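PDB 4F1J: thrombospondin related anonymous protein from Plasmodium falciparum, which binds magnesium through its von Willebrand factor A domain and, as a membrane-anchored adhesin, probably helps the malaria parasite attach to host cells. Local coordinates for residues A[34-37]-A[38-42]. Numbering follows the deposited sequence.
Sequences MKLI and QQLNL
Q38 and Q39 bond back to M34, K35 and L36 where helix 22-38 of the Rossmann-like von Willebrand factor A domain runs out, before the loop to strand 47-54. The backbone bonds change character here. Q38 N still reaches M34 O, four residues back, at 3.0 Å. From there the chain tightens to i to i-3 bonds of 3-10 type: Q39 N to L36 O at 2.8 Å and L40 N to I37 O at 3.0 Å, each donor lying well above the carbonyl plane. Q39 N is then only weakly bonded to K35 O, 3.4 Å away.

A straighter, shorter bond to the same oxygen comes from the Q39 side chain. A turn about CB-CG (chi2 -49°) folds it back, and NE2 donates to K35 O at 3.0 Å (N-H...O 160°), the oxygen near the amide plane, the donor tilted 32° from the carbonyl plane. Glutamine suits this place: two methylenes let the chain fold back, and its amide supplies the N-H. K35 slants across it, CG 3.8 Å from NE2, while K35 NZ is hydrogen-bonded to K185 O.

Leucine and isoleucine suit the inward face: L36 and L40 touch helix 184-200, I37 helix 72-80 and strand 47-54, L42 that strand. I37 CG2 meets L42 CD1 at 4.3 Å. L40 points back at the last helical turn, CG near L36 O and I37 O, and its CD1 rests 4.1 Å from L36 CD2.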
loop_
_atom_site.group_PDB
_atom_site.type_symbol
_atom_site.label_atom_id
_atom_site.label_comp_id
_atom_site.label_asym_id
_atom_site.label_seq_id
_atom_site.Cartn_x
_atom_site.Cartn_y
_atom_site.Cartn_z
ATOM N N MET A 34 10.097 0.552 4.286
ATOM C CA MET A 34 10.719 1.440 5.274
ATOM C C MET A 34 10.802 2.913 4.834
ATOM O O MET A 34 10.412 3.827 5.606
ATOM C CB MET A 34 12.081 0.878 5.703
ATOM C CG MET A 34 11.904 -0.377 6.503
ATOM S SD MET A 34 13.456 -1.152 7.004
ATOM C CE MET A 34 13.868 -0.128 8.412
ATOM N N LYS A 35 11.305 3.147 3.627
ATOM C CA LYS A 35 11.402 4.483 3.068
ATOM C C LYS A 35 10.008 5.100 2.861
ATOM O O LYS A 35 9.826 6.285 3.040
ATOM C CB LYS A 35 12.197 4.475 1.749
ATOM C CG LYS A 35 12.528 5.874 1.239
ATOM C CD LYS A 35 13.703 5.907 0.330
ATOM C CE LYS A 35 13.980 7.343 -0.157
ATOM N NZ LYS A 35 15.174 7.445 -1.051
ATOM N N LEU A 36 9.017 4.297 2.503
ATOM C CA LEU A 36 7.660 4.811 2.334
ATOM C C LEU A 36 7.175 5.380 3.663
ATOM O O LEU A 36 6.679 6.530 3.726
ATOM C CB LEU A 36 6.745 3.674 1.855
ATOM C CG LEU A 36 5.252 3.976 1.655
ATOM C CD1 LEU A 36 4.709 2.882 0.736
ATOM C CD2 LEU A 36 4.371 4.064 2.929
ATOM N N ILE A 37 7.363 4.602 4.722
ATOM C CA ILE A 37 6.972 5.005 6.073
ATOM C C ILE A 37 7.716 6.257 6.509
ATOM O O ILE A 37 7.142 7.133 7.161
ATOM C CB ILE A 37 7.127 3.842 7.055
ATOM C CG1 ILE A 37 6.013 2.824 6.759
ATOM C CG2 ILE A 37 7.126 4.330 8.540
ATOM C CD1 ILE A 37 6.212 1.455 7.363
ATOM N N GLN A 38 8.964 6.395 6.073
ATOM C CA GLN A 38 9.697 7.640 6.337
ATOM C C GLN A 38 9.097 8.899 5.676
ATOM O O GLN A 38 9.435 10.006 6.077
ATOM C CB GLN A 38 11.149 7.496 5.933
ATOM C CG GLN A 38 11.876 6.565 6.841
ATOM C CD GLN A 38 13.292 6.334 6.413
ATOM O OE1 GLN A 38 13.579 6.200 5.224
ATOM N NE2 GLN A 38 14.198 6.279 7.388
ATOM N N GLN A 39 8.212 8.729 4.686
ATOM C CA GLN A 39 7.545 9.839 4.043
ATOM C C GLN A 39 6.325 10.317 4.816
ATOM O O GLN A 39 5.694 11.257 4.382
ATOM C CB GLN A 39 7.075 9.468 2.631
ATOM C CG GLN A 39 8.169 8.861 1.716
ATOM C CD GLN A 39 9.441 9.676 1.709
ATOM O OE1 GLN A 39 9.424 10.878 1.392
ATOM N NE2 GLN A 39 10.557 9.036 2.037
ATOM N N LEU A 40 5.975 9.638 5.899
ATOM C CA LEU A 40 4.718 9.886 6.619
ATOM C C LEU A 40 4.964 10.539 7.957
ATOM O O LEU A 40 5.792 10.056 8.742
ATOM C CB LEU A 40 4.008 8.565 6.900
ATOM C CG LEU A 40 3.852 7.591 5.721
ATOM C CD1 LEU A 40 3.206 6.299 6.222
ATOM C CD2 LEU A 40 3.051 8.218 4.627
ATOM N N ASN A 41 4.173 11.573 8.255
ATOM C CA ASN A 41 4.116 12.074 9.619
ATOM C C ASN A 41 3.160 11.243 10.460
ATOM O O ASN A 41 1.973 11.578 10.594
ATOM C CB ASN A 41 3.735 13.553 9.664
ATOM C CG ASN A 41 3.719 14.071 11.073
ATOM O OD1 ASN A 41 4.335 13.469 11.950
ATOM N ND2 ASN A 41 2.950 15.141 11.323
ATOM N N LEU A 42 3.658 10.134 10.997
ATOM C CA LEU A 42 2.857 9.294 11.880
ATOM C C LEU A 42 2.681 10.039 13.203
ATOM O O LEU A 42 3.657 10.455 13.819
ATOM C CB LEU A 42 3.491 7.931 12.113
ATOM C CG LEU A 42 3.620 7.049 10.859
ATOM C CD1 LEU A 42 4.038 5.633 11.254
ATOM C CD2 LEU A 42 2.334 6.992 9.977
#